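Local coordinates for protein putative methylthioribose-1-phosphate isomerase (Pyrococcus horikoshii OT3, PDB 6A34) that probably interconverts methylthioribose-1-phosphate and methylthioribulose-1-phosphate, the isomerase step of the methionine salvage pathway, at residues D199-V204 / I225-A230; G161-H166 / V239-V244. One frame throughout, in Å; residues are numbered along the deposited sequence.

Interaction 1: residues D199-V204 / I225-A230; sequences DETRPV and IADNAA
D227 reaches across to T201 and R202 and holds two successive backbone N-H groups with the two oxygens of one carboxylate. OD1 of D227 accepts from T201 N at 3.0 Å, OD2 of D227 from R202 N at 2.9 Å, each oxygen on its syn lone pair. The CG of D227 lies beside its own backbone N (chi1 -61°), which brings the carboxylate up to the backbone N-H groups of T201 and R202. Just before this grip, E200 N donates to I225 O at 2.9 Å, almost in line with the carbonyl bond; this is the last rung between the parallel strands that end at D199 and I225.

The tight part is here and around D199. CB of D199 sits 3.3 Å from D227 OD1, and the two carboxylates stand nearly perpendicular, 86° apart. D199 OD2 has H166 as its partner, whereas OD1 is buried without a polar mate, lying 3.6 Å from both I225 CD1 and A230 CB. On the other side of D227 the fit is looser and water-mediated: E200 crosses the D227 side chain at about a right angle, and a water between them donates to E200 OE2, accepts from D227 N and makes a weak bond to D227 OD2. E200 OE2 also pairs with R202 of the second subunit, and N228 ND2 of that subunit bonds to R202 O.

An alanine in place of D227 would probably leave both T201 N and R202 N without their acceptors and the loop freer to shift. Loops past the C-terminal ends of parallel strands are where Rossmann-like folds commonly place their active sites, and T201 here lies beside C167 and K258, the predicted transition-state stabiliser and a predicted substrate-binding residue.

Interaction 2: residues G161-H166 / V239-V244; sequences GNILTH and VDAIIV
D240 folds its side chain back over the start of strand 161-165. Its CB lies 3.4 Å from N162 O, and CG, turned beside its own backbone N, brings the carboxylate up to the backbone N-H of N162. At the tip the oxygens part company: OD2 accepts from N162 N at 2.8 Å in a nearly straight bond (170° at the hydrogen), met on the anti side and 27° out of the carboxylate plane, while OD1 takes a hydrogen from a water that N162 ND2 also reaches weakly. OD2 comes close to G161 CA as well, where any CB would collide with it. D240 N returns a bond to N162 O, which A241 N shares only weakly.

From here the two strands run parallel, central neighbours in the Rossmann-like sheet of this isomerase, with A241 O taking L164 N and L164 O taking I243 N, each at 3.0 Å. On one face I163 lays CG2 against I243 CG2 at 3.7 Å and sets CD1 beside A241 CB. The other face carries L164, whose CB meets V239 CG1 at 3.8 Å, and I242; helices 230-235 and 261-270 close over it.

At the far end the ladder changes donor. H166 N stays 4.3 Å from I243 O, and T165 supplies its hydroxyl instead: with OG1 opposite the backbone N about chi1 (-165°), it donates to I243 O at 2.6 Å. Beyond it, H166 rests CB on V244 CG1 while its ring turns off to D199 and I259.

How the interactions relate
Coming from the N terminus, the chain passes the helices up to 125-157 before laying down 161-166, then runs through helix 180-189 and strand 193-199 to 199-204. Helix 206-217 and strand 222-225 lead to 225-230, where interaction 1 closes a short loop of 20 residues. Helix 230-235 then carries the chain to 239-244, and interaction 2 closes a longer loop with interaction 1 nested inside it. Across the sheet the strands stand in the order 222-225, 193-199, 161-165, 241-244, so strand 161-165, part of interaction 2, lies next to strand 193-199, whose end opens interaction 1. They touch directly: D199 N probably donates to T165 O at 3.2 Å, and T201 CG2 packs on H166 NE2.

Interaction 1: residues D199-V204 / I225-A230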
ATOM      1  N   ASP A 199      -2.197  -2.828   8.933  1.00 30.21           N
ATOM      2  CA  ASP A 199      -1.965  -2.334   7.579  1.00 28.38           C
ATOM      3  C   ASP A 199      -1.536  -0.873   7.713  1.00 28.29           C
ATOM      4  O   ASP A 199      -2.207  -0.107   8.408  1.00 27.88           O
ATOM      5  CB  ASP A 199      -3.226  -2.411   6.720  1.00 31.18           C
ATOM      6  CG  ASP A 199      -3.729  -3.809   6.379  1.00 33.46           C
ATOM      7  OD1 ASP A 199      -2.980  -4.778   6.546  1.00 31.69           O
ATOM      8  OD2 ASP A 199      -4.887  -3.907   5.925  1.00 37.00           O
ATOM      9  N   GLU A 200      -0.455  -0.477   7.032  1.00 29.36           N
ATOM     10  CA  GLU A 200       0.029   0.902   7.131  1.00 29.38           C
ATOM     11  C   GLU A 200      -1.043   1.888   6.650  1.00 30.22           C
ATOM     12  O   GLU A 200      -1.118   3.011   7.183  1.00 33.98           O
ATOM     13  CB  GLU A 200       1.368   1.068   6.411  1.00 32.17           C
ATOM     14  CG  GLU A 200       1.375   0.775   4.913  1.00 33.54           C
ATOM     15  CD  GLU A 200       2.732   1.086   4.280  1.00 36.70           C
ATOM     16  OE1 GLU A 200       3.629   1.481   5.054  1.00 35.57           O
ATOM     17  OE2 GLU A 200       2.895   0.969   3.014  1.00 31.22           O
ATOM     18  N   THR A 201      -1.809   1.478   5.617  1.00 29.44           N
ATOM     19  CA  THR A 201      -2.983   2.173   5.058  1.00 28.46           C
ATOM     20  C   THR A 201      -2.613   3.439   4.268  1.00 28.31           C
ATOM     21  O   THR A 201      -2.927   4.587   4.657  1.00 27.46           O
ATOM     22  CB  THR A 201      -4.019   2.486   6.143  1.00 28.92           C
ATOM     23  OG1 THR A 201      -4.122   1.366   7.026  1.00 28.20           O
ATOM     24  CG2 THR A 201      -5.385   2.754   5.548  1.00 28.89           C
ATOM     25  N   ARG A 202      -1.980   3.214   3.118  1.00 27.45           N
ATOM     26  CA  ARG A 202      -1.746   4.232   2.124  1.00 26.19           C
ATOM     27  C   ARG A 202      -3.096   4.674   1.566  1.00 28.36           C
ATOM     28  O   ARG A 202      -4.046   3.898   1.591  1.00 27.86           O
ATOM     29  CB  ARG A 202      -0.861   3.699   0.985  1.00 25.73           C
ATOM     30  CG  ARG A 202       0.637   3.754   1.258  1.00 26.90           C
ATOM     31  CD  ARG A 202       1.216   5.161   1.226  1.00 27.46           C
ATOM     32  NE  ARG A 202       1.271   5.713  -0.113  1.00 27.64           N
ATOM     33  CZ  ARG A 202       1.538   6.980  -0.391  1.00 26.71           C
ATOM     34  NH1 ARG A 202       1.596   7.875   0.586  1.00 23.00           N
ATOM     35  NH2 ARG A 202       1.732   7.325  -1.653  1.00 24.84           N
ATOM     36  N   PRO A 203      -3.176   5.911   1.064  1.00 27.89           N
ATOM     37  CA  PRO A 203      -2.059   6.843   0.998  1.00 28.66           C
ATOM     38  C   PRO A 203      -1.759   7.648   2.273  1.00 30.87           C
ATOM     39  O   PRO A 203      -0.644   8.158   2.425  1.00 30.53           O
ATOM     40  CB  PRO A 203      -2.462   7.864  -0.075  1.00 29.46           C
ATOM     41  CG  PRO A 203      -3.960   7.708  -0.220  1.00 28.87           C
ATOM     42  CD  PRO A 203      -4.183   6.244   0.056  1.00 28.90           C
ATOM     43  N   VAL A 204      -2.741   7.806   3.171  1.00 33.06           N
ATOM     44  CA  VAL A 204      -2.619   8.782   4.261  1.00 33.79           C
ATOM     45  C   VAL A 204      -1.755   8.209   5.409  1.00 31.82           C
ATOM     46  O   VAL A 204      -1.207   8.974   6.157  1.00 36.88           O
ATOM     47  CB  VAL A 204      -4.018   9.287   4.710  1.00 36.42           C
ATOM     48  CG1 VAL A 204      -3.949  10.258   5.880  1.00 33.76           C
ATOM     49  CG2 VAL A 204      -4.770   9.970   3.573  1.00 34.94           C
ATOM     50  N   ILE A 225       2.633  -3.761   8.613  1.00 31.35           N
ATOM     51  CA  ILE A 225       2.890  -4.320   7.268  1.00 31.91           C
ATOM     52  C   ILE A 225       2.419  -3.360   6.172  1.00 32.42           C
ATOM     53  O   ILE A 225       1.491  -2.537   6.360  1.00 31.91           O
ATOM     54  CB  ILE A 225       2.182  -5.669   7.063  1.00 32.10           C
ATOM     55  CG1 ILE A 225       0.674  -5.542   7.285  1.00 29.82           C
ATOM     56  CG2 ILE A 225       2.797  -6.799   7.895  1.00 30.66           C
ATOM     57  CD1 ILE A 225      -0.043  -6.781   6.874  1.00 29.84           C
ATOM     58  N   ALA A 226       3.007  -3.538   4.984  1.00 29.91           N
ATOM     59  CA  ALA A 226       2.524  -2.875   3.776  1.00 28.92           C
ATOM     60  C   ALA A 226       1.166  -3.492   3.432  1.00 26.44           C
ATOM     61  O   ALA A 226       0.936  -4.664   3.667  1.00 28.04           O
ATOM     62  CB  ALA A 226       3.511  -3.016   2.631  1.00 30.37           C
ATOM     63  N   ASP A 227       0.279  -2.678   2.870  1.00 26.75           N
ATOM     64  CA  ASP A 227      -1.093  -3.096   2.495  1.00 25.85           C
ATOM     65  C   ASP A 227      -1.062  -4.331   1.597  1.00 26.10           C
ATOM     66  O   ASP A 227      -1.894  -5.215   1.713  1.00 29.87           O
ATOM     67  CB  ASP A 227      -1.786  -1.919   1.829  1.00 24.38           C
ATOM     68  CG  ASP A 227      -1.899  -0.730   2.766  1.00 26.32           C
ATOM     69  OD1 ASP A 227      -2.266  -0.967   3.950  1.00 24.10           O
ATOM     70  OD2 ASP A 227      -1.620   0.428   2.311  1.00 26.14           O
ATOM     71  N   ASN A 228      -0.105  -4.331   0.668  1.00 29.74           N
ATOM     72  CA  ASN A 228       0.195  -5.419  -0.226  1.00 30.55           C
ATOM     73  C   ASN A 228       0.340  -6.735   0.531  1.00 28.19           C
ATOM     74  O   ASN A 228       0.126  -7.792  -0.030  1.00 30.30           O
ATOM     75  CB  ASN A 228       1.504  -5.177  -1.006  1.00 30.85           C
ATOM     76  CG  ASN A 228       1.293  -4.360  -2.260  1.00 34.41           C
ATOM     77  OD1 ASN A 228       0.207  -4.407  -2.862  1.00 35.97           O
ATOM     78  ND2 ASN A 228       2.315  -3.632  -2.664  1.00 27.33           N
ATOM     79  N   ALA A 229       0.788  -6.696   1.777  1.00 27.41           N
ATOM     80  CA  ALA A 229       1.111  -7.954   2.425  1.00 28.06           C
ATOM     81  C   ALA A 229      -0.093  -8.543   3.162  1.00 27.86           C
ATOM     82  O   ALA A 229       0.022  -9.616   3.779  1.00 27.85           O
ATOM     83  CB  ALA A 229       2.262  -7.731   3.400  1.00 33.72           C
ATOM     84  N   ALA A 230      -1.232  -7.849   3.213  1.00 29.93           N
ATOM     85  CA  ALA A 230      -2.317  -8.404   4.083  1.00 29.30           C
ATOM     86  C   ALA A 230      -2.778  -9.757   3.525  1.00 26.62           C
ATOM     87  O   ALA A 230      -3.094 -10.673   4.263  1.00 25.98           O
ATOM     88  CB  ALA A 230      -3.451  -7.424   4.225  1.00 28.11           C
TER
HETATM   89  O   HOH W   1       0.905  -0.163   1.795  1.00 24.44           O

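Interaction 2: residues G161-H166 / V239-V244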
ATOM      1  N   GLY A 161      -6.270 -14.839  19.349  1.00 33.02           N
ATOM      2  CA  GLY A 161      -5.178 -15.106  18.468  1.00 29.80           C
ATOM      3  C   GLY A 161      -4.748 -13.850  17.788  1.00 29.03           C
ATOM      4  O   GLY A 161      -4.630 -12.829  18.412  1.00 33.77           O
ATOM      5  N   ASN A 162      -4.621 -13.949  16.476  1.00 31.46           N
ATOM      6  CA  ASN A 162      -4.044 -12.973  15.640  1.00 31.79           C
ATOM      7  C   ASN A 162      -5.187 -12.273  14.898  1.00 32.00           C
ATOM      8  O   ASN A 162      -5.941 -12.894  14.139  1.00 33.10           O
ATOM      9  CB  ASN A 162      -3.025 -13.644  14.714  1.00 33.31           C
ATOM     10  CG  ASN A 162      -1.941 -14.409  15.457  1.00 34.76           C
ATOM     11  OD1 ASN A 162      -1.649 -14.142  16.631  1.00 40.76           O
ATOM     12  ND2 ASN A 162      -1.320 -15.358  14.775  1.00 33.94           N
ATOM     13  N   ILE A 163      -5.303 -10.973  15.144  1.00 32.83           N
ATOM     14  CA  ILE A 163      -6.279 -10.098  14.535  1.00 33.20           C
ATOM     15  C   ILE A 163      -5.564  -9.146  13.575  1.00 31.02           C
ATOM     16  O   ILE A 163      -4.455  -8.735  13.851  1.00 31.40           O
ATOM     17  CB  ILE A 163      -7.003  -9.284  15.615  1.00 30.57           C
ATOM     18  CG1 ILE A 163      -7.543 -10.177  16.734  1.00 31.26           C
ATOM     19  CG2 ILE A 163      -8.074  -8.428  14.961  1.00 31.23           C
ATOM     20  CD1 ILE A 163      -8.467 -11.279  16.248  1.00 32.53           C
ATOM     21  N   LEU A 164      -6.246  -8.757  12.495  1.00 28.34           N
ATOM     22  CA  LEU A 164      -5.691  -7.770  11.520  1.00 31.40           C
ATOM     23  C   LEU A 164      -6.688  -6.611  11.367  1.00 26.09           C
ATOM     24  O   LEU A 164      -7.890  -6.786  11.387  1.00 27.66           O
ATOM     25  CB  LEU A 164      -5.299  -8.553  10.256  1.00 29.38           C
ATOM     26  CG  LEU A 164      -5.210  -7.952   8.846  1.00 36.75           C
ATOM     27  CD1 LEU A 164      -5.659  -6.522   8.676  1.00 39.77           C
ATOM     28  CD2 LEU A 164      -3.838  -8.170   8.228  1.00 33.45           C
ATOM     29  N   THR A 165      -6.156  -5.403  11.300  1.00 25.46           N
ATOM     30  CA  THR A 165      -6.987  -4.229  11.097  1.00 28.61           C
ATOM     31  C   THR A 165      -6.300  -3.292  10.109  1.00 29.73           C
ATOM     32  O   THR A 165      -5.219  -3.597   9.555  1.00 25.54           O
ATOM     33  CB  THR A 165      -7.344  -3.554  12.429  1.00 25.83           C
ATOM     34  OG1 THR A 165      -8.430  -2.634  12.266  1.00 26.28           O
ATOM     35  CG2 THR A 165      -6.176  -2.841  13.053  1.00 27.01           C
ATOM     36  N   HIS A 166      -7.016  -2.193   9.860  1.00 30.91           N
ATOM     37  CA  HIS A 166      -6.802  -1.289   8.788  1.00 29.41           C
ATOM     38  C   HIS A 166      -7.086   0.125   9.290  1.00 31.15           C
ATOM     39  O   HIS A 166      -8.029   0.350  10.053  1.00 32.07           O
ATOM     40  CB  HIS A 166      -7.718  -1.696   7.628  1.00 29.08           C
ATOM     41  CG  HIS A 166      -7.325  -1.137   6.297  1.00 29.48           C
ATOM     42  ND1 HIS A 166      -6.316  -1.679   5.542  1.00 29.97           N
ATOM     43  CD2 HIS A 166      -7.815  -0.112   5.566  1.00 30.53           C
ATOM     44  CE1 HIS A 166      -6.195  -1.009   4.404  1.00 29.12           C
ATOM     45  NE2 HIS A 166      -7.101  -0.047   4.386  1.00 27.96           N
ATOM     46  N   VAL A 239      -3.615 -15.054  10.299  1.00 30.26           N
ATOM     47  CA  VAL A 239      -4.733 -14.198  10.715  1.00 27.80           C
ATOM     48  C   VAL A 239      -5.971 -15.054  11.054  1.00 30.30           C
ATOM     49  O   VAL A 239      -6.510 -15.751  10.182  1.00 32.66           O
ATOM     50  CB  VAL A 239      -5.097 -13.183   9.624  1.00 29.98           C
ATOM     51  CG1 VAL A 239      -6.250 -12.274  10.073  1.00 30.12           C
ATOM     52  CG2 VAL A 239      -3.890 -12.382   9.128  1.00 29.48           C
ATOM     53  N   ASP A 240      -6.474 -14.896  12.288  1.00 27.76           N
ATOM     54  CA  ASP A 240      -7.639 -15.602  12.787  1.00 30.03           C
ATOM     55  C   ASP A 240      -8.929 -14.812  12.527  1.00 28.13           C
ATOM     56  O   ASP A 240      -9.966 -15.402  12.355  1.00 30.05           O
ATOM     57  CB  ASP A 240      -7.446 -15.958  14.267  1.00 31.89           C
ATOM     58  CG  ASP A 240      -6.187 -16.777  14.554  1.00 33.08           C
ATOM     59  OD1 ASP A 240      -5.934 -17.769  13.824  1.00 30.85           O
ATOM     60  OD2 ASP A 240      -5.435 -16.404  15.500  1.00 37.52           O
ATOM     61  N   ALA A 241      -8.868 -13.476  12.521  1.00 28.76           N
ATOM     62  CA  ALA A 241     -10.014 -12.645  12.189  1.00 27.44           C
ATOM     63  C   ALA A 241      -9.542 -11.240  11.827  1.00 29.37           C
ATOM     64  O   ALA A 241      -8.433 -10.838  12.170  1.00 32.99           O
ATOM     65  CB  ALA A 241     -10.983 -12.607  13.342  1.00 29.73           C
ATOM     66  N   ILE A 242     -10.403 -10.514  11.111  1.00 29.01           N
ATOM     67  CA  ILE A 242     -10.136  -9.169  10.647  1.00 28.07           C
ATOM     68  C   ILE A 242     -11.229  -8.250  11.211  1.00 26.23           C
ATOM     69  O   ILE A 242     -12.360  -8.592  11.198  1.00 27.39           O
ATOM     70  CB  ILE A 242     -10.107  -9.140   9.110  1.00 28.07           C
ATOM     71  CG1 ILE A 242      -8.958  -9.970   8.545  1.00 31.43           C
ATOM     72  CG2 ILE A 242     -10.077  -7.718   8.622  1.00 26.78           C
ATOM     73  CD1 ILE A 242      -9.148 -10.393   7.101  1.00 32.53           C
ATOM     74  N   ILE A 243     -10.852  -7.097  11.750  1.00 27.22           N
ATOM     75  CA  ILE A 243     -11.807  -6.164  12.256  1.00 27.80           C
ATOM     76  C   ILE A 243     -11.445  -4.801  11.691  1.00 28.28           C
ATOM     77  O   ILE A 243     -10.274  -4.415  11.689  1.00 28.00           O
ATOM     78  CB  ILE A 243     -11.912  -6.172  13.801  1.00 31.35           C
ATOM     79  CG1 ILE A 243     -13.021  -5.227  14.268  1.00 33.32           C
ATOM     80  CG2 ILE A 243     -10.615  -5.848  14.494  1.00 30.88           C
ATOM     81  CD1 ILE A 243     -13.412  -5.380  15.710  1.00 34.93           C
ATOM     82  N   VAL A 244     -12.472  -4.116  11.189  1.00 28.58           N
ATOM     83  CA  VAL A 244     -12.324  -2.789  10.654  1.00 28.92           C
ATOM     84  C   VAL A 244     -13.400  -1.883  11.243  1.00 29.41           C
ATOM     85  O   VAL A 244     -14.413  -2.344  11.755  1.00 33.66           O
ATOM     86  CB  VAL A 244     -12.390  -2.787   9.123  1.00 29.51           C
ATOM     87  CG1 VAL A 244     -11.268  -3.622   8.527  1.00 29.72           C
ATOM     88  CG2 VAL A 244     -13.759  -3.223   8.641  1.00 27.26           C
TER
HETATM   89  O   HOH W   2      -3.311 -17.260  12.873  1.00 37.88           O